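Local coordinates for protein putative LacI-family transcriptional regulator (Bacteroides fragilis, PDB 3GBV) that probably regulates transcription as a LacI-family DNA-binding protein, its periplasmic-binding-protein-like domain presumably sensing a small-molecule effector, at residues 162-165 with 166-170; 31-34 with 35-38; 191-194 with 195-198. All coordinates share one frame; numbering follows the deposited sequence.

Contact 1. Residues 162-165 with 166-170; sequences RQYM and QEHHP
The rings of Tyr164 and His168, one helical turn apart, form an offset stack: their centroids are 3.8 Å apart and their planes 23° from parallel. CD2 of His168 sits over the centre of the tyrosine ring, 3.3 Å from Tyr164 CE1, while Tyr164 CZ lies over one face of the imidazole, displaced toward its rim; Tyr164 C is at the imidazole edge, in its plane. Two different first torsions bring the rings together. Tyr164 has CG opposite its own N (chi1 -177°), which sends the phenol toward the end of the helix, whereas His168 has CG beside N (chi1 -59°) and so reaches back over it. Another ring, that of Tyr122 from helix 117-131, meets Tyr164 edge-to-face. The stack thus lies where helix 152-168, the crossover of the beta-alpha-beta unit 137-144/152-168/173-180, packs against helix 117-131, while Met165, present as selenomethionine, touches Ile138 and Ile174 of the two strands. A second i to i+4 pair flanks the rings. Gln163 NE2 donates to Glu167 OE2 over 3.3 Å, nearly straight; the acceptor lies in the amide plane but is approached from above the carboxylate. Glu167 OE1 is hydrogen-bonded to Tyr122 OH, so both carboxylate oxygens are engaged.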
loop_
_atom_site.group_PDB
_atom_site.type_symbol
_atom_site.label_atom_id
_atom_site.label_comp_id
_atom_site.label_asym_id
_atom_site.label_seq_id
_atom_site.Cartn_x
_atom_site.Cartn_y
_atom_site.Cartn_z
ATOM N N ARG A 162 19.853 10.396 -2.952
ATOM C CA ARG A 162 21.002 10.847 -3.716
ATOM C C ARG A 162 21.713 9.689 -4.410
ATOM O O ARG A 162 22.281 9.864 -5.490
ATOM C CB ARG A 162 21.977 11.601 -2.807
ATOM C CG ARG A 162 21.425 12.911 -2.222
ATOM C CD ARG A 162 22.389 13.506 -1.190
ATOM N NE ARG A 162 21.831 14.673 -0.502
ATOM C CZ ARG A 162 21.669 15.882 -1.041
ATOM N NH1 ARG A 162 22.026 16.128 -2.295
ATOM N NH2 ARG A 162 21.122 16.847 -0.323
ATOM N N GLN A 163 21.682 8.502 -3.806
ATOM C CA GLN A 163 22.338 7.358 -4.423
ATOM C C GLN A 163 21.648 7.030 -5.741
ATOM O O GLN A 163 22.305 6.835 -6.766
ATOM C CB GLN A 163 22.294 6.131 -3.514
ATOM C CG GLN A 163 23.228 5.019 -3.976
ATOM C CD GLN A 163 23.145 3.773 -3.113
ATOM O OE1 GLN A 163 23.151 3.851 -1.874
ATOM N NE2 GLN A 163 23.076 2.610 -3.760
ATOM N N TYR A 164 20.320 6.966 -5.706
ATOM C CA TYR A 164 19.551 6.671 -6.908
ATOM C C TYR A 164 19.831 7.734 -7.972
ATOM O O TYR A 164 20.033 7.418 -9.146
ATOM C CB TYR A 164 18.048 6.663 -6.611
ATOM C CG TYR A 164 17.206 6.296 -7.817
ATOM C CD1 TYR A 164 16.744 4.986 -8.002
ATOM C CD2 TYR A 164 16.900 7.250 -8.795
ATOM C CE1 TYR A 164 15.998 4.636 -9.130
ATOM C CE2 TYR A 164 16.166 6.911 -9.926
ATOM C CZ TYR A 164 15.718 5.602 -10.083
ATOM O OH TYR A 164 15.003 5.250 -11.193
HETATM N N MSE A 165 19.822 8.995 -7.556
HETATM C CA MSE A 165 20.071 10.093 -8.480
HETATM C C MSE A 165 21.470 9.975 -9.093
HETATM O O MSE A 165 21.677 10.301 -10.258
HETATM C CB MSE A 165 19.947 11.435 -7.760
HETATM C CG MSE A 165 18.589 11.701 -7.147
HETATM SE SE MSE A 165 17.285 11.929 -8.615
HETATM C CE MSE A 165 17.790 13.711 -9.334
ATOM N N GLN A 166 22.435 9.519 -8.305
ATOM C CA GLN A 166 23.791 9.363 -8.821
ATOM C C GLN A 166 23.827 8.225 -9.842
ATOM O O GLN A 166 24.429 8.342 -10.909
ATOM C CB GLN A 166 24.763 9.061 -7.677
ATOM C CG GLN A 166 25.308 10.286 -6.953
ATOM C CD GLN A 166 25.950 9.938 -5.619
ATOM O OE1 GLN A 166 26.518 8.857 -5.449
ATOM N NE2 GLN A 166 25.872 10.863 -4.664
ATOM N N GLU A 167 23.156 7.128 -9.521
ATOM C CA GLU A 167 23.139 5.970 -10.403
ATOM C C GLU A 167 22.301 6.138 -11.672
ATOM O O GLU A 167 22.596 5.509 -12.686
ATOM C CB GLU A 167 22.636 4.745 -9.637
ATOM C CG GLU A 167 23.364 4.471 -8.319
ATOM C CD GLU A 167 22.745 3.304 -7.555
ATOM O OE1 GLU A 167 21.498 3.225 -7.515
ATOM O OE2 GLU A 167 23.494 2.476 -6.994
ATOM N N HIS A 168 21.284 6.998 -11.620
ATOM C CA HIS A 168 20.382 7.183 -12.759
ATOM C C HIS A 168 20.353 8.534 -13.469
ATOM O O HIS A 168 20.137 8.589 -14.676
ATOM C CB HIS A 168 18.967 6.830 -12.318
ATOM C CG HIS A 168 18.837 5.431 -11.812
ATOM N ND1 HIS A 168 18.610 4.358 -12.645
ATOM C CD2 HIS A 168 18.948 4.923 -10.564
ATOM C CE1 HIS A 168 18.586 3.247 -11.930
ATOM N NE2 HIS A 168 18.788 3.560 -10.664
ATOM N N HIS A 169 20.538 9.621 -12.734
ATOM C CA HIS A 169 20.522 10.942 -13.348
ATOM C C HIS A 169 21.615 11.782 -12.740
ATOM O O HIS A 169 21.345 12.818 -12.123
ATOM C CB HIS A 169 19.170 11.614 -13.124
ATOM C CG HIS A 169 18.027 10.863 -13.723
ATOM N ND1 HIS A 169 17.605 9.647 -13.234
ATOM C CD2 HIS A 169 17.250 11.131 -14.798
ATOM C CE1 HIS A 169 16.615 9.196 -13.982
ATOM N NE2 HIS A 169 16.381 10.076 -14.939
ATOM N N PRO A 170 22.871 11.352 -12.914
ATOM C CA PRO A 170 23.990 12.106 -12.345
ATOM C C PRO A 170 24.064 13.541 -12.847
ATOM O O PRO A 170 24.678 14.393 -12.216
ATOM C CB PRO A 170 25.207 11.259 -12.728
ATOM C CG PRO A 170 24.774 10.604 -14.010
ATOM C CD PRO A 170 23.349 10.215 -13.720
#

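Contact 2. Residues 31-34 with 35-38; sequences IREA and VTTY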
loop_
_atom_site.group_PDB
_atom_site.type_symbol
_atom_site.label_atom_id
_atom_site.label_comp_id
_atom_site.label_asym_id
_atom_site.label_seq_id
_atom_site.Cartn_x
_atom_site.Cartn_y
_atom_site.Cartn_z
ATOM N N ILE A 31 -1.375 3.085 19.576
ATOM C CA ILE A 31 -1.080 2.719 20.951
ATOM C C ILE A 31 -2.377 2.488 21.730
ATOM O O ILE A 31 -2.510 1.505 22.464
ATOM C CB ILE A 31 -0.253 3.830 21.646
ATOM C CG1 ILE A 31 1.163 3.886 21.048
ATOM C CG2 ILE A 31 -0.188 3.579 23.140
ATOM C CD1 ILE A 31 1.938 5.143 21.426
ATOM N N ARG A 32 -3.336 3.393 21.565
ATOM C CA ARG A 32 -4.607 3.265 22.266
ATOM C C ARG A 32 -5.330 1.981 21.882
ATOM O O ARG A 32 -5.805 1.247 22.749
ATOM C CB ARG A 32 -5.506 4.474 21.979
ATOM C CG ARG A 32 -5.022 5.757 22.619
ATOM C CD ARG A 32 -4.864 5.553 24.104
ATOM N NE ARG A 32 -4.164 6.654 24.758
ATOM C CZ ARG A 32 -3.809 6.643 26.040
ATOM N NH1 ARG A 32 -4.091 5.585 26.795
ATOM N NH2 ARG A 32 -3.167 7.681 26.569
ATOM N N GLU A 33 -5.413 1.712 20.582
ATOM C CA GLU A 33 -6.071 0.509 20.108
ATOM C C GLU A 33 -5.404 -0.712 20.737
ATOM O O GLU A 33 -6.078 -1.685 21.077
ATOM C CB GLU A 33 -5.994 0.429 18.584
ATOM C CG GLU A 33 -6.666 -0.800 17.967
ATOM C CD GLU A 33 -8.158 -0.877 18.270
ATOM O OE1 GLU A 33 -8.865 0.141 18.064
ATOM O OE2 GLU A 33 -8.622 -1.955 18.705
ATOM N N ALA A 34 -4.084 -0.655 20.902
ATOM C CA ALA A 34 -3.342 -1.767 21.498
ATOM C C ALA A 34 -3.651 -1.924 22.988
ATOM O O ALA A 34 -3.759 -3.038 23.496
ATOM C CB ALA A 34 -1.842 -1.573 21.295
ATOM N N VAL A 35 -3.782 -0.804 23.689
ATOM C CA VAL A 35 -4.092 -0.851 25.108
ATOM C C VAL A 35 -5.435 -1.554 25.320
ATOM O O VAL A 35 -5.541 -2.468 26.132
ATOM C CB VAL A 35 -4.143 0.569 25.707
ATOM C CG1 VAL A 35 -4.616 0.523 27.158
ATOM C CG2 VAL A 35 -2.764 1.198 25.630
ATOM N N THR A 36 -6.457 -1.149 24.574
ATOM C CA THR A 36 -7.764 -1.765 24.738
ATOM C C THR A 36 -7.739 -3.243 24.359
ATOM O O THR A 36 -8.310 -4.080 25.053
ATOM C CB THR A 36 -8.843 -1.036 23.901
ATOM O OG1 THR A 36 -8.682 -1.361 22.517
ATOM C CG2 THR A 36 -8.717 0.470 24.077
ATOM N N THR A 37 -7.070 -3.570 23.264
ATOM C CA THR A 37 -6.995 -4.959 22.827
ATOM C C THR A 37 -6.429 -5.871 23.922
ATOM O O THR A 37 -6.899 -6.993 24.111
ATOM C CB THR A 37 -6.115 -5.099 21.563
ATOM O OG1 THR A 37 -6.683 -4.330 20.496
ATOM C CG2 THR A 37 -6.023 -6.556 21.132
ATOM N N TYR A 38 -5.428 -5.387 24.646
ATOM C CA TYR A 38 -4.809 -6.175 25.703
ATOM C C TYR A 38 -5.244 -5.769 27.106
ATOM O O TYR A 38 -4.536 -6.021 28.078
ATOM C CB TYR A 38 -3.290 -6.087 25.583
ATOM C CG TYR A 38 -2.786 -6.612 24.264
ATOM C CD1 TYR A 38 -2.792 -7.978 23.990
ATOM C CD2 TYR A 38 -2.336 -5.741 23.272
ATOM C CE1 TYR A 38 -2.363 -8.463 22.763
ATOM C CE2 TYR A 38 -1.908 -6.216 22.043
ATOM C CZ TYR A 38 -1.921 -7.576 21.795
ATOM O OH TYR A 38 -1.489 -8.053 20.579
#
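Glu33 O accepts three hydrogen bonds from the two threonines that follow it, and the pair illustrates how two threonines with different chi1 rotations can bond to the same carbonyl. Thr37 N makes the ordinary i to i+4 bond to Glu33 O, at 3.1 Å. The hydroxyl of Thr37 adds a second, with OG1 2.8 Å from Glu33 O; chi1 of -61° sets OG1 beside the backbone N, facing back along the helix. Thr36, one residue earlier, reaches the same oxygen by another route. Its OG1 stands between N and the carbonyl carbon (chi1 74°), from where it donates to Glu33 O over 3.0 Å, well above the carbonyl plane. That rotation leaves the methyl CG2 beside N, 3.3 Å from Arg32 O. Both hydroxyls are therefore turned inward to the backbone although their residues are exposed. The carboxylate of Glu33, on a chain bent at chi2, stays near them, with OE2 3.6 Å from Thr37 OG1.

The apolar side is simpler. Val35 places CG2 beside its own N, 3.2 Å from Ile31 O and 4.3 Å from the matching CG2 of Ile31. Both side chains rest on Ala45 of strand 43-50, while Ala34 turns its methyl to Phe259 and Ile262 of helix 254-270. At the end of the helix Tyr38 N still bonds to Ala34 O, and the ring swings back so that CD2 comes within 3.1 Å of that oxygen; CG2 of Thr37 lies over the centre of one ring face.

With its last turn held between strand 43-50 and helix 254-270, helix 23-37 is the right-handed crossover of a beta-alpha-beta unit, strand 9-16 to strand 43-50, in the Rossmann-like subdomain of a periplasmic-binding-protein fold.

Contact 3. Residues 191-194 with 195-198; sequences LDDF and FREH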
loop_
_atom_site.group_PDB
_atom_site.type_symbol
_atom_site.label_atom_id
_atom_site.label_comp_id
_atom_site.label_asym_id
_atom_site.label_seq_id
_atom_site.Cartn_x
_atom_site.Cartn_y
_atom_site.Cartn_z
ATOM N N LEU A 191 10.103 30.538 0.230
ATOM C CA LEU A 191 9.624 30.006 -1.041
ATOM C C LEU A 191 9.636 31.054 -2.155
ATOM O O LEU A 191 10.075 30.768 -3.267
ATOM C CB LEU A 191 8.213 29.418 -0.897
ATOM C CG LEU A 191 7.980 28.000 -0.339
ATOM C CD1 LEU A 191 8.921 27.017 -1.018
ATOM C CD2 LEU A 191 8.184 27.969 1.147
ATOM N N ASP A 192 9.162 32.265 -1.865
ATOM C CA ASP A 192 9.152 33.322 -2.880
ATOM C C ASP A 192 10.545 33.543 -3.454
ATOM O O ASP A 192 10.721 33.583 -4.670
ATOM C CB ASP A 192 8.633 34.649 -2.313
ATOM C CG ASP A 192 7.153 34.608 -1.981
ATOM O OD1 ASP A 192 6.390 33.973 -2.738
ATOM O OD2 ASP A 192 6.750 35.225 -0.971
ATOM N N ASP A 193 11.537 33.688 -2.581
ATOM C CA ASP A 193 12.898 33.903 -3.049
ATOM C C ASP A 193 13.379 32.721 -3.881
ATOM O O ASP A 193 13.940 32.907 -4.957
ATOM C CB ASP A 193 13.851 34.144 -1.868
ATOM C CG ASP A 193 13.595 35.482 -1.168
ATOM O OD1 ASP A 193 13.407 36.498 -1.873
ATOM O OD2 ASP A 193 13.590 35.529 0.083
ATOM N N PHE A 194 13.138 31.503 -3.397
ATOM C CA PHE A 194 13.567 30.307 -4.117
ATOM C C PHE A 194 12.972 30.216 -5.516
ATOM O O PHE A 194 13.696 30.051 -6.495
ATOM C CB PHE A 194 13.196 29.035 -3.337
ATOM C CG PHE A 194 13.472 27.763 -4.098
ATOM C CD1 PHE A 194 14.763 27.259 -4.186
ATOM C CD2 PHE A 194 12.448 27.110 -4.784
ATOM C CE1 PHE A 194 15.036 26.124 -4.952
ATOM C CE2 PHE A 194 12.710 25.975 -5.554
ATOM C CZ PHE A 194 14.006 25.481 -5.640
ATOM N N PHE A 195 11.652 30.314 -5.611
ATOM C CA PHE A 195 11.000 30.213 -6.908
ATOM C C PHE A 195 11.333 31.395 -7.803
ATOM O O PHE A 195 11.216 31.311 -9.027
ATOM C CB PHE A 195 9.492 30.078 -6.724
ATOM C CG PHE A 195 9.062 28.695 -6.332
ATOM C CD1 PHE A 195 8.299 28.483 -5.191
ATOM C CD2 PHE A 195 9.427 27.598 -7.110
ATOM C CE1 PHE A 195 7.906 27.194 -4.825
ATOM C CE2 PHE A 195 9.039 26.304 -6.752
ATOM C CZ PHE A 195 8.276 26.105 -5.608
ATOM N N ARG A 196 11.761 32.491 -7.184
ATOM C CA ARG A 196 12.141 33.688 -7.922
ATOM C C ARG A 196 13.497 33.440 -8.557
ATOM O O ARG A 196 13.687 33.650 -9.755
ATOM C CB ARG A 196 12.233 34.884 -6.977
ATOM C CG ARG A 196 12.849 36.126 -7.598
ATOM C CD ARG A 196 12.789 37.294 -6.631
ATOM N NE ARG A 196 11.413 37.576 -6.231
ATOM C CZ ARG A 196 10.962 37.504 -4.983
ATOM N NH1 ARG A 196 11.781 37.162 -3.994
ATOM N NH2 ARG A 196 9.686 37.760 -4.726
ATOM N N GLU A 197 14.433 32.976 -7.737
ATOM C CA GLU A 197 15.784 32.688 -8.189
ATOM C C GLU A 197 15.840 31.394 -9.007
ATOM O O GLU A 197 16.785 31.159 -9.765
ATOM C CB GLU A 197 16.721 32.603 -6.977
ATOM C CG GLU A 197 18.197 32.632 -7.333
ATOM C CD GLU A 197 18.501 33.624 -8.446
ATOM O OE1 GLU A 197 18.104 34.808 -8.332
ATOM O OE2 GLU A 197 19.140 33.212 -9.440
ATOM N N HIS A 198 14.820 30.558 -8.861
ATOM C CA HIS A 198 14.768 29.295 -9.593
ATOM C C HIS A 198 13.406 29.119 -10.247
ATOM O O HIS A 198 12.684 28.177 -9.937
ATOM C CB HIS A 198 15.040 28.136 -8.638
ATOM C CG HIS A 198 16.382 28.203 -7.980
ATOM N ND1 HIS A 198 17.556 27.950 -8.659
ATOM C CD2 HIS A 198 16.739 28.525 -6.715
ATOM C CE1 HIS A 198 18.577 28.113 -7.838
ATOM N NE2 HIS A 198 18.110 28.461 -6.653
#
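Asp193 OD1 and Arg196 NH1 form a salt bridge of 2.8 Å at the surface of the helix. The two side chains run alongside each other in the same direction, and the carboxylate oxygen meets the guanidinium at its edge, in plane, although the two flat groups are turned 66° apart. A bend at chi3 of Arg196 (-58°) folds the chain back so that NH1 comes over the preceding turn, with Asp192 O off toward the rim of one guanidinium face. Asp192 itself is directed elsewhere, its carboxylate bonding to Tyr217 and bridging to Arg221.

The buried side is aromatic. An edge of Phe194 is presented to a face of Phe195 in a T-shaped pair, centroids 5.2 Å apart, with CD2 of Phe194 lying 3.8 Å from CD2 of Phe195. On a face of Phe194 sits CB of His198 in a CH-pi contact, 4.3 Å from the ring centroid. Phe194 has CG opposite its N (chi1 174°), a rotation that leans the ring toward the helix end and under the histidine. Leu191 CD1 packs 3.9 Å from CE1 of Phe195, both side chains pointing the same way.

Phe194 and Leu191 also touch Leu177 of strand 173-180, while Phe195 meets Phe226 edge-to-face. An amphipathic helix, its apolar side against the sheet, is characteristic of the layers of an alpha/beta fold; here that side is largely aromatic and the outer one carries a salt bridge.

Overall arrangement
All three contacts are C-terminal turns of helices flanking the sheets of a two-lobed binding-protein-like fold, each ending where the chain leaves the helix. Contact 2 belongs to the lobe built on the parallel sheet that includes strands 9-16 and 43-50; contacts 1 and 3 belong to the other, whose sheet contains 137-144 and 173-180. Their helices follow in sequence, joined through strand 173-180, which both touch; the centres are 25 Å apart. Contact 2 lies across the chain's centre from both, its centre 43 Å from that of contact 1 and 47 Å from that of contact 3. In relatives the effector binds in the cleft between the lobes; the three contacts sit on the outer helical layers and are probably not part of it.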